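Local coordinates for protein probable ss-1,3-N-acetylglucosaminyltransferase (Staphylococcus aureus subsp. aureus N315, PDB 6H1J) that is a probable glycosyltransferase of family 2, joining a GT-A-type domain to a helical linker domain like that of TarS, at residues Ile168-Ser173 and Tyr274-Leu279; Thr247-Tyr252 and Ser305-Lys310; Asp296-Leu301 and Asn333-Val338. All coordinates share one frame; numbering follows the deposited sequence.

Interaction 1: Ile168-Ser173 and Tyr274-Leu279; sequences IFYALS and YTTRLL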
loop_
_atom_site.group_PDB
_atom_site.type_symbol
_atom_site.label_atom_id
_atom_site.label_comp_id
_atom_site.label_asym_id
_atom_site.label_seq_id
_atom_site.Cartn_x
_atom_site.Cartn_y
_atom_site.Cartn_z
ATOM N N ILE B 168 6.442 15.429 -28.168
ATOM C CA ILE B 168 6.006 14.655 -29.274
ATOM C C ILE B 168 5.421 13.300 -28.817
ATOM O O ILE B 168 4.520 12.758 -29.510
ATOM C CB ILE B 168 7.118 14.518 -30.327
ATOM C CG1 ILE B 168 7.563 15.908 -30.817
ATOM C CG2 ILE B 168 6.642 13.622 -31.460
ATOM C CD1 ILE B 168 8.584 15.899 -31.966
ATOM N N PHE B 169 5.791 12.816 -27.627
ATOM C CA PHE B 169 5.279 11.534 -27.152
ATOM C C PHE B 169 3.801 11.655 -26.788
ATOM O O PHE B 169 3.157 10.638 -26.602
ATOM C CB PHE B 169 6.041 11.023 -25.923
ATOM C CG PHE B 169 7.331 10.305 -26.199
ATOM C CD1 PHE B 169 7.497 9.516 -27.328
ATOM C CD2 PHE B 169 8.415 10.468 -25.335
ATOM C CE1 PHE B 169 8.689 8.837 -27.545
ATOM C CE2 PHE B 169 9.603 9.789 -25.558
ATOM C CZ PHE B 169 9.738 8.963 -26.648
ATOM N N TYR B 170 3.325 12.901 -26.596
ATOM C CA TYR B 170 1.953 13.229 -26.289
ATOM C C TYR B 170 1.132 13.537 -27.554
ATOM O O TYR B 170 -0.038 13.906 -27.441
ATOM C CB TYR B 170 1.943 14.373 -25.275
ATOM C CG TYR B 170 2.537 13.947 -23.960
ATOM C CD1 TYR B 170 3.903 14.050 -23.735
ATOM C CD2 TYR B 170 1.756 13.396 -22.948
ATOM C CE1 TYR B 170 4.479 13.592 -22.564
ATOM C CE2 TYR B 170 2.320 12.984 -21.748
ATOM C CZ TYR B 170 3.680 13.068 -21.559
ATOM O OH TYR B 170 4.247 12.630 -20.387
ATOM N N ALA B 171 1.729 13.375 -28.741
ATOM C CA ALA B 171 1.031 13.624 -30.017
ATOM C C ALA B 171 1.409 12.573 -31.057
ATOM O O ALA B 171 1.821 12.931 -32.145
ATOM C CB ALA B 171 1.354 15.013 -30.496
ATOM N N LEU B 172 1.276 11.284 -30.754
ATOM C CA LEU B 172 1.841 10.257 -31.656
ATOM C C LEU B 172 0.867 9.720 -32.735
ATOM O O LEU B 172 1.202 8.706 -33.385
ATOM C CB LEU B 172 2.327 9.095 -30.791
ATOM C CG LEU B 172 3.542 9.395 -29.896
ATOM C CD1 LEU B 172 3.794 8.235 -28.951
ATOM C CD2 LEU B 172 4.764 9.698 -30.722
ATOM N N SER B 173 -0.241 10.401 -33.048
ATOM C CA SER B 173 -1.061 9.997 -34.232
ATOM C C SER B 173 -0.245 10.141 -35.539
ATOM O O SER B 173 0.713 10.929 -35.592
ATOM C CB SER B 173 -2.335 10.818 -34.319
ATOM O OG SER B 173 -2.060 12.129 -34.792
ATOM N N TYR B 274 8.800 8.111 -22.267
ATOM C CA TYR B 274 7.700 7.372 -22.802
ATOM C C TYR B 274 6.959 6.651 -21.655
ATOM O O TYR B 274 5.742 6.651 -21.623
ATOM C CB TYR B 274 8.113 6.374 -23.898
ATOM C CG TYR B 274 6.881 5.712 -24.447
ATOM C CD1 TYR B 274 6.045 6.389 -25.323
ATOM C CD2 TYR B 274 6.462 4.477 -23.982
ATOM C CE1 TYR B 274 4.837 5.840 -25.738
ATOM C CE2 TYR B 274 5.268 3.907 -24.403
ATOM C CZ TYR B 274 4.438 4.600 -25.264
ATOM O OH TYR B 274 3.246 4.063 -25.663
ATOM N N THR B 275 7.693 5.963 -20.770
ATOM C CA THR B 275 7.100 5.340 -19.581
ATOM C C THR B 275 6.197 6.356 -18.865
ATOM O O THR B 275 5.049 6.035 -18.477
ATOM C CB THR B 275 8.152 4.820 -18.594
ATOM O OG1 THR B 275 8.918 3.792 -19.218
ATOM C CG2 THR B 275 7.497 4.226 -17.357
ATOM N N THR B 276 6.720 7.572 -18.685
ATOM C CA THR B 276 5.954 8.657 -18.019
ATOM C C THR B 276 4.664 8.902 -18.808
ATOM O O THR B 276 3.593 8.976 -18.181
ATOM C CB THR B 276 6.782 9.942 -17.914
ATOM O OG1 THR B 276 7.925 9.670 -17.103
ATOM C CG2 THR B 276 5.999 11.099 -17.333
ATOM N N ARG B 277 4.783 9.023 -20.134
ATOM C CA ARG B 277 3.605 9.249 -21.012
ATOM C C ARG B 277 2.624 8.088 -20.824
ATOM O O ARG B 277 1.418 8.353 -20.684
ATOM C CB ARG B 277 4.052 9.388 -22.471
ATOM C CG ARG B 277 3.182 8.638 -23.469
ATOM C CD ARG B 277 1.805 9.246 -23.631
ATOM N NE ARG B 277 1.087 8.678 -24.763
ATOM C CZ ARG B 277 0.268 7.636 -24.690
ATOM N NH1 ARG B 277 -1.033 7.806 -24.854
ATOM N NH2 ARG B 277 0.751 6.428 -24.466
ATOM N N LEU B 278 3.139 6.854 -20.811
ATOM C CA LEU B 278 2.317 5.670 -20.633
ATOM C C LEU B 278 1.537 5.718 -19.301
ATOM O O LEU B 278 0.352 5.453 -19.250
ATOM C CB LEU B 278 3.236 4.456 -20.770
ATOM C CG LEU B 278 2.596 3.082 -20.712
ATOM C CD1 LEU B 278 1.634 2.874 -21.876
ATOM C CD2 LEU B 278 3.676 2.007 -20.727
ATOM N N LEU B 279 2.176 6.116 -18.209
ATOM C CA LEU B 279 1.517 6.165 -16.901
ATOM C C LEU B 279 0.542 7.348 -16.799
ATOM O O LEU B 279 -0.463 7.266 -16.056
ATOM C CB LEU B 279 2.580 6.264 -15.810
ATOM C CG LEU B 279 3.418 5.005 -15.606
ATOM C CD1 LEU B 279 4.526 5.305 -14.620
ATOM C CD2 LEU B 279 2.583 3.837 -15.106
#
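Phe169 and Tyr170, in a short 3-10 turn of the loop between strands 134-142 and 177-179, meet helix 264-281 where the GT-A-type part of the chain packs on the helical TarS-type linker. The Phe169 ring forms a T-shaped pair with Tyr274: the tyrosine turns its edge to the phenylalanine face, with the planes at 77° and the centroids 5.6 Å apart. CB of Tyr274 lies over the same ring as a CH-pi contact, 4.2 Å from its centroid. With CG anti to the backbone N (chi1 -177°), the tyrosine brings its CD1 edge to Phe169 CD1, at 4.0 Å. Ile204 of helix 198-207 also touches Phe169. The direct polar link between the segments starts from Arg277, whose chain bends at chi2 and carries the guanidinium past the Phe169 carbonyl. There NE gives Phe169 O a weak hydrogen bond, 3.4 Å long and bent to 131° at the hydrogen.

Tyr170 is used differently. Its ring lies alongside the start of the Arg277 side chain, whose CB sits over one face as a second CH-pi contact, 4.2 Å from the centroid; the two side chains lie antiparallel to each other. The tyrosine OH reaches the helix backbone and touches the methyl CG2 of Thr276, while its hydrogen bond goes one residue beyond the segment, to Arg280 NH1.

Leu172 extends the apolar patch. Gln200 of helix 198-207 touches Leu172, Tyr274 and Arg277 alike. Phe169 and Leu172 both border the tyrosine rim, the leucine CD1 meeting the edge of the Tyr274 ring at CE1, 4.1 Å away.

Interaction 2: Thr247-Tyr252 and Ser305-Lys310; sequences TINEIY and SKTINK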
loop_
_atom_site.group_PDB
_atom_site.type_symbol
_atom_site.label_atom_id
_atom_site.label_comp_id
_atom_site.label_asym_id
_atom_site.label_seq_id
_atom_site.Cartn_x
_atom_site.Cartn_y
_atom_site.Cartn_z
ATOM N N THR B 247 2.183 -4.014 -28.724
ATOM C CA THR B 247 2.456 -2.740 -29.363
ATOM C C THR B 247 3.409 -1.893 -28.502
ATOM O O THR B 247 4.342 -1.263 -29.038
ATOM C CB THR B 247 1.140 -2.032 -29.700
ATOM O OG1 THR B 247 0.376 -2.915 -30.535
ATOM C CG2 THR B 247 1.361 -0.706 -30.394
ATOM N N ILE B 248 3.156 -1.824 -27.187
ATOM C CA ILE B 248 3.979 -1.034 -26.276
ATOM C C ILE B 248 5.399 -1.600 -26.319
ATOM O O ILE B 248 6.377 -0.843 -26.391
ATOM C CB ILE B 248 3.394 -0.975 -24.848
ATOM C CG1 ILE B 248 2.004 -0.335 -24.794
ATOM C CG2 ILE B 248 4.348 -0.299 -23.866
ATOM C CD1 ILE B 248 1.856 1.012 -25.468
ATOM N N ASN B 249 5.517 -2.921 -26.343
ATOM C CA ASN B 249 6.830 -3.601 -26.371
ATOM C C ASN B 249 7.615 -3.186 -27.622
ATOM O O ASN B 249 8.836 -2.929 -27.581
ATOM C CB ASN B 249 6.644 -5.112 -26.363
ATOM C CG ASN B 249 7.957 -5.868 -26.381
ATOM O OD1 ASN B 249 8.171 -6.656 -27.291
ATOM N ND2 ASN B 249 8.838 -5.639 -25.409
ATOM N N GLU B 250 6.914 -3.132 -28.763
ATOM C CA GLU B 250 7.548 -2.753 -30.037
ATOM C C GLU B 250 7.984 -1.288 -30.007
ATOM O O GLU B 250 8.990 -0.977 -30.615
ATOM C CB GLU B 250 6.619 -3.014 -31.224
ATOM C CG GLU B 250 6.337 -4.484 -31.456
ATOM C CD GLU B 250 7.511 -5.327 -31.944
ATOM O OE1 GLU B 250 8.348 -4.797 -32.710
ATOM O OE2 GLU B 250 7.583 -6.530 -31.572
ATOM N N ILE B 251 7.277 -0.417 -29.273
ATOM C CA ILE B 251 7.709 0.956 -29.095
ATOM C C ILE B 251 9.058 0.992 -28.342
ATOM O O ILE B 251 10.033 1.657 -28.786
ATOM C CB ILE B 251 6.623 1.777 -28.400
ATOM C CG1 ILE B 251 5.445 2.067 -29.339
ATOM C CG2 ILE B 251 7.171 3.054 -27.821
ATOM C CD1 ILE B 251 4.275 2.709 -28.622
ATOM N N TYR B 252 9.176 0.256 -27.230
ATOM C CA TYR B 252 10.459 0.259 -26.508
ATOM C C TYR B 252 11.558 -0.378 -27.369
ATOM O O TYR B 252 12.722 0.096 -27.412
ATOM C CB TYR B 252 10.311 -0.452 -25.159
ATOM C CG TYR B 252 9.535 0.305 -24.107
ATOM C CD1 TYR B 252 10.028 1.480 -23.578
ATOM C CD2 TYR B 252 8.326 -0.166 -23.603
ATOM C CE1 TYR B 252 9.350 2.176 -22.594
ATOM C CE2 TYR B 252 7.639 0.514 -22.600
ATOM C CZ TYR B 252 8.143 1.696 -22.101
ATOM O OH TYR B 252 7.511 2.385 -21.100
ATOM N N SER B 305 3.833 -5.755 -16.721
ATOM C CA SER B 305 5.024 -6.077 -15.959
ATOM C C SER B 305 6.126 -6.666 -16.855
ATOM O O SER B 305 7.346 -6.263 -16.774
ATOM C CB SER B 305 4.680 -7.020 -14.839
ATOM O OG SER B 305 5.821 -7.196 -14.018
ATOM N N LYS B 306 5.748 -7.646 -17.670
ATOM C CA LYS B 306 6.738 -8.351 -18.420
ATOM C C LYS B 306 7.244 -7.463 -19.565
ATOM O O LYS B 306 8.415 -7.570 -19.944
ATOM C CB LYS B 306 6.231 -9.724 -18.858
ATOM C CG LYS B 306 5.241 -9.751 -19.991
ATOM C CD LYS B 306 4.781 -11.165 -20.309
ATOM C CE LYS B 306 3.833 -11.739 -19.272
ATOM N NZ LYS B 306 4.074 -13.190 -19.062
ATOM N N THR B 307 6.405 -6.520 -20.018
ATOM C CA THR B 307 6.817 -5.556 -21.023
ATOM C C THR B 307 7.825 -4.571 -20.417
ATOM O O THR B 307 8.880 -4.320 -20.979
ATOM C CB THR B 307 5.604 -4.849 -21.639
ATOM O OG1 THR B 307 4.832 -5.886 -22.258
ATOM C CG2 THR B 307 6.002 -3.746 -22.593
ATOM N N ILE B 308 7.477 -3.970 -19.289
ATOM C CA ILE B 308 8.364 -2.990 -18.684
ATOM C C ILE B 308 9.638 -3.673 -18.175
ATOM O O ILE B 308 10.697 -3.027 -18.153
ATOM C CB ILE B 308 7.672 -2.207 -17.555
ATOM C CG1 ILE B 308 8.378 -0.886 -17.263
ATOM C CG2 ILE B 308 7.596 -3.050 -16.314
ATOM C CD1 ILE B 308 8.542 -0.014 -18.477
ATOM N N ASN B 309 9.584 -4.952 -17.782
ATOM C CA ASN B 309 10.811 -5.593 -17.259
ATOM C C ASN B 309 11.812 -5.910 -18.381
ATOM O O ASN B 309 12.958 -6.271 -18.091
ATOM C CB ASN B 309 10.535 -6.797 -16.370
ATOM C CG ASN B 309 10.111 -6.333 -14.985
ATOM O OD1 ASN B 309 10.525 -5.265 -14.504
ATOM N ND2 ASN B 309 9.232 -7.081 -14.369
ATOM N N LYS B 310 11.441 -5.667 -19.632
ATOM C CA LYS B 310 12.428 -5.722 -20.741
ATOM C C LYS B 310 13.101 -4.361 -20.979
ATOM O O LYS B 310 14.022 -4.262 -21.812
ATOM C CB LYS B 310 11.714 -6.228 -21.989
ATOM C CG LYS B 310 11.381 -7.709 -21.906
ATOM C CD LYS B 310 10.699 -8.209 -23.136
ATOM C CE LYS B 310 9.195 -8.273 -23.051
ATOM N NZ LYS B 310 8.653 -9.062 -24.182
HETATM O O HOH W 1 9.539 -3.779 -23.798
HETATM O O HOH W 2 10.151 -8.968 -26.667
#
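Thr307 pushes its methyl CG2 against helix 244-256 beside Asn249, reaching Asn249 CA at 3.9 Å and Ile248 CG2 at 4.0 Å. The methyl stands anti to the threonine's backbone N (chi1 -61°), while OG1 turns back to Asn303 O in its own helix. The next residue, Ile308, brings CD1 to the phenol end of Tyr252, a turn further along the other helix, 3.7 Å from OH and 4.0 Å from CZ. Helix 324-331 packs on the same isoleucine, and the Tyr252 hydroxyl is hydrogen-bonded to Thr275 OG1 of helix 264-281.

Polar contact is made through water. One water accepts from Asn249 ND2 at 2.6 Å and donates to Thr307 O at 2.9 Å; a second donates to Asn249 OD1 and accepts from Lys310 NZ. The Lys310 side chain runs roughly perpendicular to that of Asn249, its CE 3.6 Å from Asn249 ND2.

Two helices of the linker domain are thus joined by a methyl-lined inner face with a hydrated margin. Since both ends of the Asn249 amide are engaged by water, its rotation is probably fixed, and the ammonium of Lys310 is linked to it without a direct bond.

Interaction 3: Asp296-Leu301 and Asn333-Val338; sequences DKIEWL and NDLLAV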
loop_
_atom_site.group_PDB
_atom_site.type_symbol
_atom_site.label_atom_id
_atom_site.label_comp_id
_atom_site.label_asym_id
_atom_site.label_seq_id
_atom_site.Cartn_x
_atom_site.Cartn_y
_atom_site.Cartn_z
ATOM N N ASP B 296 -9.050 -10.854 -16.102
ATOM C CA ASP B 296 -8.620 -9.803 -17.045
ATOM C C ASP B 296 -7.602 -8.842 -16.412
ATOM O O ASP B 296 -6.609 -8.467 -17.047
ATOM C CB ASP B 296 -9.809 -8.992 -17.552
ATOM C CG ASP B 296 -10.786 -9.803 -18.384
ATOM O OD1 ASP B 296 -10.440 -10.945 -18.787
ATOM O OD2 ASP B 296 -11.914 -9.297 -18.592
ATOM N N LYS B 297 -7.826 -8.458 -15.139
ATOM C CA LYS B 297 -7.022 -7.453 -14.469
ATOM C C LYS B 297 -5.602 -7.983 -14.188
ATOM O O LYS B 297 -4.607 -7.271 -14.343
ATOM C CB LYS B 297 -7.703 -7.082 -13.146
ATOM C CG LYS B 297 -7.063 -5.936 -12.384
ATOM C CD LYS B 297 -7.793 -5.677 -11.051
ATOM C CE LYS B 297 -9.086 -4.914 -11.248
ATOM N NZ LYS B 297 -9.672 -4.494 -9.964
ATOM N N ILE B 298 -5.516 -9.246 -13.761
ATOM C CA ILE B 298 -4.249 -9.885 -13.432
ATOM C C ILE B 298 -3.455 -10.125 -14.724
ATOM O O ILE B 298 -2.228 -10.043 -14.694
ATOM C CB ILE B 298 -4.424 -11.153 -12.562
ATOM C CG1 ILE B 298 -3.151 -11.479 -11.770
ATOM C CG2 ILE B 298 -4.866 -12.370 -13.339
ATOM C CD1 ILE B 298 -2.607 -10.333 -10.938
ATOM N N GLU B 299 -4.159 -10.399 -15.827
ATOM C CA GLU B 299 -3.535 -10.544 -17.154
ATOM C C GLU B 299 -2.944 -9.201 -17.586
ATOM O O GLU B 299 -1.797 -9.141 -18.034
ATOM C CB GLU B 299 -4.523 -11.097 -18.189
ATOM C CG GLU B 299 -4.819 -12.587 -18.024
ATOM C CD GLU B 299 -6.065 -13.126 -18.717
ATOM O OE1 GLU B 299 -6.710 -12.358 -19.409
ATOM O OE2 GLU B 299 -6.362 -14.330 -18.616
ATOM N N TRP B 300 -3.720 -8.130 -17.416
ATOM C CA TRP B 300 -3.304 -6.819 -17.772
ATOM C C TRP B 300 -1.982 -6.502 -17.054
ATOM O O TRP B 300 -0.993 -6.138 -17.684
ATOM C CB TRP B 300 -4.395 -5.792 -17.452
ATOM C CG TRP B 300 -4.101 -4.440 -18.011
ATOM C CD1 TRP B 300 -3.465 -3.410 -17.377
ATOM C CD2 TRP B 300 -4.402 -3.976 -19.343
ATOM N NE1 TRP B 300 -3.357 -2.338 -18.218
ATOM C CE2 TRP B 300 -3.920 -2.650 -19.430
ATOM C CE3 TRP B 300 -4.992 -4.553 -20.473
ATOM C CZ2 TRP B 300 -4.003 -1.900 -20.616
ATOM C CZ3 TRP B 300 -5.065 -3.818 -21.644
ATOM C CH2 TRP B 300 -4.604 -2.503 -21.702
ATOM N N LEU B 301 -1.967 -6.673 -15.733
ATOM C CA LEU B 301 -0.809 -6.342 -14.930
ATOM C C LEU B 301 0.412 -7.164 -15.377
ATOM O O LEU B 301 1.509 -6.649 -15.500
ATOM C CB LEU B 301 -1.119 -6.607 -13.451
ATOM C CG LEU B 301 0.109 -6.536 -12.531
ATOM C CD1 LEU B 301 0.706 -5.143 -12.544
ATOM C CD2 LEU B 301 -0.239 -6.933 -11.115
ATOM N N ASN B 333 5.210 -6.772 -10.313
ATOM C CA ASN B 333 4.082 -7.618 -10.705
ATOM C C ASN B 333 3.176 -7.855 -9.480
ATOM O O ASN B 333 2.741 -8.981 -9.244
ATOM C CB ASN B 333 4.558 -8.966 -11.264
ATOM C CG ASN B 333 3.476 -9.701 -12.018
ATOM O OD1 ASN B 333 2.588 -9.076 -12.587
ATOM N ND2 ASN B 333 3.555 -11.021 -12.065
ATOM N N ASP B 334 2.891 -6.779 -8.734
ATOM C CA ASP B 334 2.256 -6.863 -7.438
ATOM C C ASP B 334 0.982 -6.031 -7.484
ATOM O O ASP B 334 1.053 -4.807 -7.358
ATOM C CB ASP B 334 3.194 -6.327 -6.354
ATOM C CG ASP B 334 2.745 -6.547 -4.920
ATOM O OD1 ASP B 334 1.533 -6.421 -4.623
ATOM O OD2 ASP B 334 3.651 -6.807 -4.087
ATOM N N LEU B 335 -0.160 -6.706 -7.656
ATOM C CA LEU B 335 -1.411 -6.034 -7.902
ATOM C C LEU B 335 -1.804 -5.192 -6.689
ATOM O O LEU B 335 -2.275 -4.055 -6.863
ATOM C CB LEU B 335 -2.496 -7.059 -8.221
ATOM C CG LEU B 335 -3.923 -6.509 -8.258
ATOM C CD1 LEU B 335 -4.082 -5.387 -9.274
ATOM C CD2 LEU B 335 -4.884 -7.626 -8.548
ATOM N N LEU B 336 -1.612 -5.750 -5.484
ATOM C CA LEU B 336 -1.915 -5.027 -4.235
ATOM C C LEU B 336 -1.158 -3.696 -4.192
ATOM O O LEU B 336 -1.742 -2.695 -3.868
ATOM C CB LEU B 336 -1.627 -5.901 -3.008
ATOM C CG LEU B 336 -2.496 -7.152 -2.875
ATOM C CD1 LEU B 336 -1.954 -8.082 -1.809
ATOM C CD2 LEU B 336 -3.947 -6.787 -2.591
ATOM N N ALA B 337 0.139 -3.696 -4.521
ATOM C CA ALA B 337 0.957 -2.469 -4.463
ATOM C C ALA B 337 0.490 -1.455 -5.523
ATOM O O ALA B 337 0.482 -0.255 -5.253
ATOM C CB ALA B 337 2.427 -2.802 -4.609
ATOM N N VAL B 338 0.067 -1.938 -6.707
ATOM C CA VAL B 338 -0.463 -1.043 -7.741
ATOM C C VAL B 338 -1.783 -0.436 -7.277
ATOM O O VAL B 338 -1.979 0.762 -7.473
ATOM C CB VAL B 338 -0.631 -1.678 -9.131
ATOM C CG1 VAL B 338 -1.075 -0.615 -10.126
ATOM C CG2 VAL B 338 0.642 -2.327 -9.645
#
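Leu301 reaches from helix 294-308 into the start of helix 335-344 and splits its two methyls between different targets. CD2 lies against the backbone where the helix begins, 3.5 Å from Leu335 N, and also meets Leu335 CB at 3.7 Å. CD1 reaches one turn further to Val338 CG2, at 4.0 Å. A chi1 of 169° sets the Leu301 CG opposite the backbone N and sends the side chain to the neighbouring helix.

The preceding turn of helix 294-308 flanks Leu335. Ile298 brings its CD1 to Leu335 CB at 4.3 Å, and the aliphatic part of Lys297 crosses the leucine at about a right angle, CD lying 4.1 Å from Leu335 CD1. The ammonium NZ of Lys297 continues to the carbonyls of Ser290 and Ala288, which hold the far end of the chain. At the other margin Asn333 OD1 packs 3.5 Å from Leu301 CG, while its ND2 donates to Asn302 OD1.

Asp334 fixes the helix start on which Leu301 rests: its OD1 accepts from Ala337 N at 3.1 Å, the N-H arriving from above the carboxylate plane. Outside this shell, Val338 rests on Ala329 and Ile330 of helix 324-331. Leu336 and Ala337 face the two other copies of the protein in the trimer: Leu336 packs on Ala337 of one, and Ala337 on Leu336 of the other.

Asn333, with positive phi (67°), closes helix 324-331 as a Schellman motif, and Asp334 immediately opens the next as its N-cap, a short Schellman/N-cap junction between consecutive helices, packed against helix 294-308.

How the interactions relate
From the N terminus, the loop at 168-173 is first to be used; interaction 1 closes a loop of about 100 residues when helix 264-281 arrives, tying the GT-A-type part to the linker. Interaction 2 opens inside that loop, at helix 244-256, and closes beyond it at 305-310, so the two cross. They touch directly, Tyr274 OH packing against the CD1 methyls of Ile248 and Ile251. Interaction 3 opens on helix 294-308 before interaction 2 closes on it, so these cross too, meeting where Ser305 packs on Asn333. Interaction 3 follows interaction 1 in series, about 22 Å away between centres, and extends the chain of contacts to the C-terminal helix at the trimer interface.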